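Local structure of charybdin (Charybdis maritima, 2B7U) at residues G21-L35 and F165-A179. The protein is a plant ribosome-inactivating protein, a single chain that combines a mixed beta-sheet with a cluster of helices. Numbering follows the deposited sequence. Where two conformers were deposited one is given.
Sequences GQTYTDFIKNLRRSL and FCEATRFVDIANHFA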
ATOM      1  N   GLY A  21     -14.734  -2.108  12.095  1.00 17.43           N
ATOM      2  CA  GLY A  21     -13.950  -3.234  11.566  1.00 16.75           C
ATOM      3  C   GLY A  21     -14.552  -3.761  10.284  1.00 17.13           C
ATOM      4  O   GLY A  21     -13.842  -3.992   9.293  1.00 17.02           O
ATOM      5  N   GLN A  22     -15.874  -3.916  10.287  1.00 16.47           N
ATOM      6  CA  GLN A  22     -16.584  -4.451   9.138  1.00 17.09           C
ATOM      7  C   GLN A  22     -16.559  -3.510   7.940  1.00 16.25           C
ATOM      8  O   GLN A  22     -16.284  -3.941   6.813  1.00 15.69           O
ATOM      9  CB  GLN A  22     -18.035  -4.784   9.513  1.00 17.45           C
ATOM     10  CG  GLN A  22     -18.234  -6.141  10.171  1.00 22.63           C
ATOM     11  CD  GLN A  22     -17.174  -6.494  11.191  1.00 27.05           C
ATOM     12  OE1 GLN A  22     -17.003  -5.790  12.182  1.00 32.76           O
ATOM     13  NE2 GLN A  22     -16.474  -7.614  10.969  1.00 29.53           N
ATOM     14  N   THR A  23     -16.804  -2.218   8.157  1.00 15.52           N
ATOM     15  CA  THR A  23     -16.830  -1.299   7.005  1.00 15.81           C
ATOM     16  C   THR A  23     -15.421  -0.999   6.445  1.00 15.14           C
ATOM     17  O   THR A  23     -15.265  -0.737   5.259  1.00 15.11           O
ATOM     18  CB  THR A  23     -17.595  -0.019   7.306  1.00 16.77           C
ATOM     19  OG1 THR A  23     -16.978   0.673   8.395  1.00 18.88           O
ATOM     20  CG2 THR A  23     -19.038  -0.359   7.640  1.00 17.95           C
ATOM     21  N   TYR A  24     -14.417  -1.042   7.306  1.00 14.42           N
ATOM     22  CA  TYR A  24     -13.021  -0.961   6.864  1.00 14.27           C
ATOM     23  C   TYR A  24     -12.708  -2.193   6.008  1.00 14.01           C
ATOM     24  O   TYR A  24     -12.153  -2.047   4.920  1.00 14.66           O
ATOM     25  CB  TYR A  24     -12.119  -0.918   8.081  1.00 14.05           C
ATOM     26  CG  TYR A  24     -10.649  -1.108   7.786  1.00 13.69           C
ATOM     27  CD1 TYR A  24      -9.883  -0.063   7.256  1.00 14.05           C
ATOM     28  CD2 TYR A  24     -10.018  -2.289   8.088  1.00 13.98           C
ATOM     29  CE1 TYR A  24      -8.530  -0.225   6.996  1.00 14.05           C
ATOM     30  CE2 TYR A  24      -8.650  -2.454   7.842  1.00 12.53           C
ATOM     31  CZ  TYR A  24      -7.920  -1.420   7.328  1.00 13.97           C
ATOM     32  OH  TYR A  24      -6.591  -1.667   7.108  1.00 15.79           O
ATOM     33  N   THR A  25     -13.049  -3.386   6.482  1.00 13.75           N
ATOM     34  CA  THR A  25     -12.804  -4.595   5.705  1.00 14.96           C
ATOM     35  C   THR A  25     -13.488  -4.534   4.337  1.00 14.94           C
ATOM     36  O   THR A  25     -12.897  -4.905   3.309  1.00 14.75           O
ATOM     37  CB  THR A  25     -13.247  -5.815   6.499  1.00 15.07           C
ATOM     38  OG1 THR A  25     -12.420  -5.926   7.671  1.00 16.72           O
ATOM     39  CG2 THR A  25     -13.122  -7.073   5.648  1.00 17.00           C
ATOM     40  N   ASP A  26     -14.747  -4.096   4.321  1.00 15.23           N
ATOM     41  CA  ASP A  26     -15.496  -3.925   3.081  1.00 16.17           C
ATOM     42  C   ASP A  26     -14.755  -2.984   2.125  1.00 15.33           C
ATOM     43  O   ASP A  26     -14.647  -3.224   0.929  1.00 15.94           O
ATOM     44  CB  ASP A  26     -16.903  -3.339   3.322  1.00 16.38           C
ATOM     45  CG  ASP A  26     -17.830  -4.223   4.182  1.00 20.99           C
ATOM     46  OD1 ASP A  26     -18.801  -3.644   4.736  1.00 24.58           O
ATOM     47  OD2 ASP A  26     -17.636  -5.457   4.282  1.00 23.25           O
ATOM     48  N   PHE A  27     -14.248  -1.883   2.662  1.00 14.35           N
ATOM     49  CA  PHE A  27     -13.548  -0.913   1.842  1.00 13.77           C
ATOM     50  C   PHE A  27     -12.296  -1.504   1.200  1.00 13.80           C
ATOM     51  O   PHE A  27     -12.039  -1.314   0.021  1.00 13.50           O
ATOM     52  CB  PHE A  27     -13.181   0.310   2.686  1.00 14.79           C
ATOM     53  CG  PHE A  27     -12.557   1.405   1.893  1.00 14.11           C
ATOM     54  CD1 PHE A  27     -13.331   2.321   1.197  1.00 15.45           C
ATOM     55  CD2 PHE A  27     -11.181   1.529   1.841  1.00 15.91           C
ATOM     56  CE1 PHE A  27     -12.743   3.319   0.454  1.00 17.29           C
ATOM     57  CE2 PHE A  27     -10.594   2.538   1.123  1.00 17.30           C
ATOM     58  CZ  PHE A  27     -11.381   3.435   0.423  1.00 16.85           C
ATOM     59  N   ILE A  28     -11.526  -2.229   1.991  1.00 13.09           N
ATOM     60  CA  ILE A  28     -10.288  -2.828   1.475  1.00 12.94           C
ATOM     61  C   ILE A  28     -10.607  -3.872   0.397  1.00 13.88           C
ATOM     62  O   ILE A  28      -9.944  -3.918  -0.646  1.00 14.11           O
ATOM     63  CB  ILE A  28      -9.438  -3.428   2.620  1.00 13.73           C
ATOM     64  CG1 ILE A  28      -8.934  -2.334   3.578  1.00 13.78           C
ATOM     65  CG2 ILE A  28      -8.261  -4.241   2.057  1.00 14.66           C
ATOM     66  CD1 ILE A  28      -8.057  -1.293   2.977  1.00 13.82           C
ATOM     67  N   LYS A  29     -11.625  -4.686   0.644  1.00 13.81           N
ATOM     68  CA  LYS A  29     -12.031  -5.717  -0.325  1.00 14.44           C
ATOM     69  C   LYS A  29     -12.465  -5.060  -1.630  1.00 14.45           C
ATOM     70  O   LYS A  29     -12.093  -5.494  -2.708  1.00 14.46           O
ATOM     71  CB  LYS A  29     -13.124  -6.579   0.266  1.00 13.89           C
ATOM     72  CG  LYS A  29     -12.583  -7.531   1.324  1.00 16.93           C
ATOM     73  CD  LYS A  29     -13.670  -8.191   2.144  1.00 16.99           C
ATOM     74  CE  LYS A  29     -14.473  -9.200   1.365  1.00 20.87           C
ATOM     75  NZ  LYS A  29     -15.575  -9.835   2.144  1.00 23.51           N
ATOM     76  N   ASN A  30     -13.241  -3.985  -1.531  1.00 14.94           N
ATOM     77  CA  ASN A  30     -13.659  -3.273  -2.729  1.00 15.56           C
ATOM     78  C   ASN A  30     -12.491  -2.637  -3.462  1.00 15.18           C
ATOM     79  O   ASN A  30     -12.455  -2.609  -4.693  1.00 16.58           O
ATOM     80  CB  ASN A  30     -14.730  -2.222  -2.400  1.00 16.50           C
ATOM     81  CG  ASN A  30     -16.031  -2.844  -1.968  1.00 21.00           C
ATOM     82  OD1 ASN A  30     -16.316  -3.991  -2.294  1.00 25.17           O
ATOM     83  ND2 ASN A  30     -16.848  -2.079  -1.248  1.00 26.52           N
ATOM     84  N   LEU A  31     -11.516  -2.127  -2.714  1.00 13.94           N
ATOM     85  CA  LEU A  31     -10.365  -1.503  -3.314  1.00 14.34           C
ATOM     86  C   LEU A  31      -9.540  -2.534  -4.101  1.00 14.40           C
ATOM     87  O   LEU A  31      -9.063  -2.263  -5.190  1.00 14.09           O
ATOM     88  CB  LEU A  31      -9.524  -0.832  -2.239  1.00 14.69           C
ATOM     89  CG  LEU A  31      -8.245  -0.156  -2.711  1.00 15.89           C
ATOM     90  CD1 LEU A  31      -8.508   0.818  -3.864  1.00 17.79           C
ATOM     91  CD2 LEU A  31      -7.535   0.523  -1.578  1.00 16.33           C
ATOM     92  N   ARG A  32      -9.376  -3.722  -3.541  1.00 14.28           N
ATOM     93  CA  ARG A  32      -8.695  -4.800  -4.269  1.00 14.34           C
ATOM     94  C   ARG A  32      -9.361  -5.132  -5.607  1.00 15.14           C
ATOM     95  O   ARG A  32      -8.690  -5.322  -6.629  1.00 15.37           O
ATOM     96  CB  ARG A  32      -8.616  -6.039  -3.401  1.00 13.85           C
ATOM     97  CG  ARG A  32      -7.694  -5.940  -2.228  1.00 12.84           C
ATOM     98  CD  ARG A  32      -7.912  -7.062  -1.275  1.00 13.62           C
ATOM     99  NE  ARG A  32      -7.031  -7.041  -0.107  1.00 12.14           N
ATOM    100  CZ  ARG A  32      -7.322  -7.675   1.037  1.00 12.88           C
ATOM    101  NH1 ARG A  32      -6.497  -7.610   2.065  1.00 14.86           N
ATOM    102  NH2 ARG A  32      -8.438  -8.400   1.157  1.00 15.32           N
ATOM    103  N   ARG A  33     -10.682  -5.203  -5.595  1.00 15.86           N
ATOM    104  CA  ARG A  33     -11.422  -5.439  -6.810  1.00 17.05           C
ATOM    105  C   ARG A  33     -11.223  -4.302  -7.820  1.00 16.01           C
ATOM    106  O   ARG A  33     -11.092  -4.562  -9.006  1.00 15.55           O
ATOM    107  CB  ARG A  33     -12.900  -5.603  -6.472  1.00 17.28           C
ATOM    108  CG  ARG A  33     -13.758  -5.888  -7.633  1.00 21.32           C
ATOM    109  CD  ARG A  33     -15.196  -5.777  -7.175  0.50 24.62           C
ATOM    110  NE  ARG A  33     -15.980  -6.986  -7.398  0.50 25.78           N
ATOM    111  CZ  ARG A  33     -17.139  -7.037  -8.047  0.50 27.31           C
ATOM    112  NH1 ARG A  33     -17.762  -8.198  -8.164  0.50 27.13           N
ATOM    113  NH2 ARG A  33     -17.687  -5.948  -8.581  0.50 28.77           N
ATOM    114  N   SER A  34     -11.206  -3.057  -7.341  1.00 16.65           N
ATOM    115  CA  SER A  34     -11.047  -1.876  -8.197  1.00 16.79           C
ATOM    116  C   SER A  34      -9.678  -1.856  -8.839  1.00 17.33           C
ATOM    117  O   SER A  34      -9.516  -1.377  -9.952  1.00 18.05           O
ATOM    118  CB  SER A  34     -11.228  -0.581  -7.416  1.00 17.31           C
ATOM    119  OG  SER A  34     -12.585  -0.418  -7.007  1.00 19.61           O
ATOM    120  N   LEU A  35      -8.699  -2.388  -8.126  1.00 16.94           N
ATOM    121  CA  LEU A  35      -7.317  -2.382  -8.605  1.00 17.11           C
ATOM    122  C   LEU A  35      -7.003  -3.490  -9.592  1.00 17.52           C
ATOM    123  O   LEU A  35      -6.009  -3.422 -10.340  1.00 17.64           O
ATOM    124  CB  LEU A  35      -6.358  -2.490  -7.419  1.00 17.65           C
ATOM    125  CG  LEU A  35      -6.287  -1.310  -6.453  1.00 17.60           C
ATOM    126  CD1 LEU A  35      -5.661  -1.673  -5.097  1.00 17.47           C
ATOM    127  CD2 LEU A  35      -5.536  -0.126  -7.082  1.00 19.16           C
ATOM    128  N   PHE A 165      -3.875   1.341   4.459  1.00 13.43           N
ATOM    129  CA  PHE A 165      -4.505   1.162   3.145  1.00 13.85           C
ATOM    130  C   PHE A 165      -3.627   0.357   2.211  1.00 15.51           C
ATOM    131  O   PHE A 165      -4.074  -0.670   1.705  1.00 18.04           O
ATOM    132  CB  PHE A 165      -4.976   2.503   2.606  1.00 15.30           C
ATOM    133  CG  PHE A 165      -6.068   3.073   3.449  1.00 14.41           C
ATOM    134  CD1 PHE A 165      -7.360   2.612   3.296  1.00 17.55           C
ATOM    135  CD2 PHE A 165      -5.793   3.947   4.468  1.00 16.44           C
ATOM    136  CE1 PHE A 165      -8.386   3.054   4.103  1.00 17.64           C
ATOM    137  CE2 PHE A 165      -6.818   4.401   5.304  1.00 18.47           C
ATOM    138  CZ  PHE A 165      -8.123   3.958   5.115  1.00 17.70           C
ATOM    139  N   CYS A 166      -2.374   0.731   2.054  1.00 14.68           N
ATOM    140  CA  CYS A 166      -1.524  -0.009   1.084  1.00 16.02           C
ATOM    141  C   CYS A 166      -1.125  -1.402   1.601  1.00 15.23           C
ATOM    142  O   CYS A 166      -1.346  -2.418   0.918  1.00 14.37           O
ATOM    143  CB  CYS A 166      -0.326   0.786   0.683  1.00 15.68           C
ATOM    144  SG  CYS A 166      -0.822   2.420   0.007  1.00 21.38           S
ATOM    145  N   GLU A 167      -0.559  -1.480   2.798  1.00 14.44           N
ATOM    146  CA  GLU A 167      -0.138  -2.774   3.287  1.00 14.37           C
ATOM    147  C   GLU A 167      -1.347  -3.680   3.577  1.00 14.34           C
ATOM    148  O   GLU A 167      -1.315  -4.883   3.343  1.00 13.32           O
ATOM    149  CB  GLU A 167       0.737  -2.641   4.518  1.00 14.48           C
ATOM    150  CG  GLU A 167       1.930  -1.725   4.356  1.00 15.37           C
ATOM    151  CD  GLU A 167       2.938  -2.178   3.342  1.00 18.72           C
ATOM    152  OE1 GLU A 167       2.820  -3.317   2.818  1.00 17.46           O
ATOM    153  OE2 GLU A 167       3.862  -1.388   3.032  1.00 21.77           O
ATOM    154  N   ALA A 168      -2.421  -3.114   4.127  1.00 13.70           N
ATOM    155  CA  ALA A 168      -3.656  -3.886   4.342  1.00 13.67           C
ATOM    156  C   ALA A 168      -4.229  -4.435   3.033  1.00 13.50           C
ATOM    157  O   ALA A 168      -4.706  -5.572   2.983  1.00 14.60           O
ATOM    158  CB  ALA A 168      -4.693  -3.028   5.060  1.00 14.84           C
ATOM    159  N   THR A 169      -4.157  -3.649   1.959  1.00 13.11           N
ATOM    160  CA  THR A 169      -4.617  -4.089   0.642  1.00 13.20           C
ATOM    161  C   THR A 169      -3.751  -5.253   0.145  1.00 12.03           C
ATOM    162  O   THR A 169      -4.261  -6.262  -0.338  1.00 12.02           O
ATOM    163  CB  THR A 169      -4.614  -2.914  -0.335  1.00 13.67           C
ATOM    164  OG1 THR A 169      -5.621  -1.967   0.085  1.00 14.08           O
ATOM    165  CG2 THR A 169      -4.915  -3.320  -1.745  1.00 14.59           C
ATOM    166  N   ARG A 170      -2.458  -5.147   0.371  1.00 12.38           N
ATOM    167  CA  ARG A 170      -1.520  -6.203  -0.069  1.00 12.17           C
ATOM    168  C   ARG A 170      -1.654  -7.521   0.686  1.00 12.14           C
ATOM    169  O   ARG A 170      -1.405  -8.573   0.098  1.00 13.06           O
ATOM    170  CB  ARG A 170      -0.092  -5.713   0.044  1.00 12.17           C
ATOM    171  CG  ARG A 170       0.327  -4.568  -0.849  1.00 12.97           C
ATOM    172  CD  ARG A 170       1.718  -4.085  -0.449  1.00 13.30           C
ATOM    173  NE  ARG A 170       2.237  -3.100  -1.390  1.00 14.94           N
ATOM    174  CZ  ARG A 170       2.798  -1.939  -1.056  1.00 17.61           C
ATOM    175  NH1 ARG A 170       2.966  -1.608   0.216  1.00 20.37           N
ATOM    176  NH2 ARG A 170       3.238  -1.128  -1.997  1.00 18.41           N
ATOM    177  N   PHE A 171      -1.960  -7.494   1.981  1.00 12.23           N
ATOM    178  CA  PHE A 171      -1.913  -8.708   2.819  1.00 12.07           C
ATOM    179  C   PHE A 171      -3.156  -8.941   3.640  1.00 13.22           C
ATOM    180  O   PHE A 171      -3.583  -8.076   4.394  1.00 13.84           O
ATOM    181  CB  PHE A 171      -0.710  -8.664   3.757  1.00 12.72           C
ATOM    182  CG  PHE A 171       0.614  -8.799   3.040  1.00 11.42           C
ATOM    183  CD1 PHE A 171       1.033 -10.042   2.607  1.00 13.19           C
ATOM    184  CD2 PHE A 171       1.400  -7.702   2.793  1.00 12.08           C
ATOM    185  CE1 PHE A 171       2.246 -10.158   1.949  1.00 11.90           C
ATOM    186  CE2 PHE A 171       2.608  -7.817   2.126  1.00 12.19           C
ATOM    187  CZ  PHE A 171       3.030  -9.048   1.716  1.00 11.92           C
ATOM    188  N   VAL A 172      -3.719 -10.131   3.503  1.00 13.67           N
ATOM    189  CA  VAL A 172      -4.892 -10.549   4.256  1.00 14.59           C
ATOM    190  C   VAL A 172      -4.730 -10.374   5.755  1.00 14.03           C
ATOM    191  O   VAL A 172      -5.630  -9.840   6.419  1.00 14.65           O
ATOM    192  CB  VAL A 172      -5.233 -12.038   3.903  1.00 15.07           C
ATOM    193  CG1 VAL A 172      -6.369 -12.571   4.777  1.00 16.84           C
ATOM    194  CG2 VAL A 172      -5.574 -12.135   2.395  1.00 17.69           C
ATOM    195  N   ASP A 173      -3.608 -10.824   6.293  1.00 13.96           N
ATOM    196  CA  ASP A 173      -3.412 -10.869   7.759  1.00 14.15           C
ATOM    197  C   ASP A 173      -3.270  -9.454   8.323  1.00 14.28           C
ATOM    198  O   ASP A 173      -3.631  -9.201   9.481  1.00 14.27           O
ATOM    199  CB  ASP A 173      -2.177 -11.697   8.123  1.00 14.60           C
ATOM    200  CG  ASP A 173      -2.365 -13.166   7.838  1.00 16.41           C
ATOM    201  OD1 ASP A 173      -3.311 -13.748   8.407  1.00 19.67           O
ATOM    202  OD2 ASP A 173      -1.592 -13.717   7.032  1.00 18.35           O
ATOM    203  N   ILE A 174      -2.738  -8.544   7.514  1.00 13.84           N
ATOM    204  CA  ILE A 174      -2.567  -7.138   7.908  1.00 14.11           C
ATOM    205  C   ILE A 174      -3.932  -6.445   7.935  1.00 13.96           C
ATOM    206  O   ILE A 174      -4.274  -5.779   8.937  1.00 15.00           O
ATOM    207  CB  ILE A 174      -1.530  -6.402   7.028  1.00 13.98           C
ATOM    208  CG1 ILE A 174      -0.166  -7.074   7.195  1.00 13.46           C
ATOM    209  CG2 ILE A 174      -1.419  -4.946   7.432  1.00 14.51           C
ATOM    210  CD1 ILE A 174       0.950  -6.464   6.394  1.00 14.54           C
ATOM    211  N   ALA A 175      -4.731  -6.612   6.874  1.00 14.21           N
ATOM    212  CA  ALA A 175      -6.103  -6.101   6.867  1.00 14.86           C
ATOM    213  C   ALA A 175      -6.892  -6.609   8.066  1.00 15.18           C
ATOM    214  O   ALA A 175      -7.578  -5.827   8.736  1.00 15.11           O
ATOM    215  CB  ALA A 175      -6.832  -6.449   5.613  1.00 15.20           C
ATOM    216  N   ASN A 176      -6.781  -7.899   8.339  1.00 15.08           N
ATOM    217  CA  ASN A 176      -7.486  -8.500   9.498  1.00 15.51           C
ATOM    218  C   ASN A 176      -7.044  -7.850  10.795  1.00 15.97           C
ATOM    219  O   ASN A 176      -7.878  -7.501  11.658  1.00 15.18           O
ATOM    220  CB  ASN A 176      -7.257 -10.014   9.581  1.00 16.35           C
ATOM    221  CG  ASN A 176      -8.018 -10.788   8.526  1.00 18.02           C
ATOM    222  OD1 ASN A 176      -8.944 -10.263   7.914  1.00 23.26           O
ATOM    223  ND2 ASN A 176      -7.635 -12.050   8.323  1.00 19.54           N
ATOM    224  N   HIS A 177      -5.731  -7.687  10.946  1.00 15.75           N
ATOM    225  CA  HIS A 177      -5.186  -7.173  12.177  1.00 16.17           C
ATOM    226  C   HIS A 177      -5.711  -5.783  12.454  1.00 15.51           C
ATOM    227  O   HIS A 177      -6.088  -5.447  13.589  1.00 16.12           O
ATOM    228  CB  HIS A 177      -3.659  -7.124  12.124  1.00 16.91           C
ATOM    229  CG  HIS A 177      -3.050  -6.560  13.364  1.00 17.87           C
ATOM    230  ND1 HIS A 177      -2.995  -7.261  14.548  1.00 19.90           N
ATOM    231  CD2 HIS A 177      -2.495  -5.352  13.612  1.00 20.75           C
ATOM    232  CE1 HIS A 177      -2.429  -6.505  15.473  1.00 19.77           C
ATOM    233  NE2 HIS A 177      -2.115  -5.347  14.933  1.00 21.96           N
ATOM    234  N   PHE A 178      -5.738  -4.948  11.422  1.00 14.53           N
ATOM    235  CA  PHE A 178      -6.180  -3.576  11.611  1.00 14.64           C
ATOM    236  C   PHE A 178      -7.688  -3.509  11.818  1.00 16.04           C
ATOM    237  O   PHE A 178      -8.166  -2.654  12.570  1.00 16.70           O
ATOM    238  CB  PHE A 178      -5.733  -2.679  10.455  1.00 14.71           C
ATOM    239  CG  PHE A 178      -4.250  -2.437  10.400  1.00 14.84           C
ATOM    240  CD1 PHE A 178      -3.484  -2.319  11.554  1.00 17.67           C
ATOM    241  CD2 PHE A 178      -3.612  -2.282   9.170  1.00 15.05           C
ATOM    242  CE1 PHE A 178      -2.105  -2.076  11.487  1.00 18.37           C
ATOM    243  CE2 PHE A 178      -2.257  -2.013   9.120  1.00 15.97           C
ATOM    244  CZ  PHE A 178      -1.504  -1.911  10.266  1.00 16.34           C
ATOM    245  N   ALA A 179      -8.434  -4.427  11.211  1.00 16.24           N
ATOM    246  CA  ALA A 179      -9.893  -4.456  11.333  1.00 17.56           C
ATOM    247  C   ALA A 179     -10.306  -4.846  12.746  1.00 18.73           C
ATOM    248  O   ALA A 179     -11.207  -4.229  13.347  1.00 19.20           O
ATOM    249  CB  ALA A 179     -10.497  -5.430  10.315  1.00 17.75           C
TER
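Arg32 reaches from helix 21-35 to the place where helix 151-170 gives way to helix 172-180, and its guanidinium grips two carbonyls there. NE donates to Thr169 O at 2.9 Å, on a lone pair, and NH1 donates to Ala168 O, also at 2.9 Å. Both donors lie in the carbonyl planes, but the NH1 bond is the less straight (138°). The chain is extended from CG to NE, and the two bonds chiefly fix the group's orientation; Ile28 CG2, one turn back on the same helix, lies over one guanidinium face, offset toward its rim. Thr169 is a knob pushed the other way, between Ile28, Leu31, Arg32 and Leu35, its CG2 meeting Leu35 CD1 tip to tip at 3.8 Å. Its OG1 is turned to its own helix and donates to Phe165 O.

Tyr24 is the knob at the other tight spot, in the hole formed by Phe165, Ala168, Ala175 and Ala179. With CG anti to the backbone N (chi1 169°), the ring is carried in among residues of 165-179; Ala175 O lies at its edge, 3.7 Å from CE2, and the buried hydroxyl is hydrogen-bonded to Met164 O. Beside it, Phe27 CE2 comes within 3.7 Å of Phe165 CE1, the ring planes nearly perpendicular, and both rings also touch Leu60 of strand 56-64.

On the solvent side the fit slackens: Val172 adds little at the margin, close to a bound MES, and the outer flank of helix 21-35 faces solvent. At the helix start, however, the backbones close in, and Gly21 CA lies 3.4 Å from Ala179 O. Helix 21-35 thus lies between the mixed sheet and the break at Phe171, crossing helix 165-170 steeply and running roughly antiparallel to helix 172-179 (153°), as part of the mixed alpha/beta ribosome-inactivating protein fold.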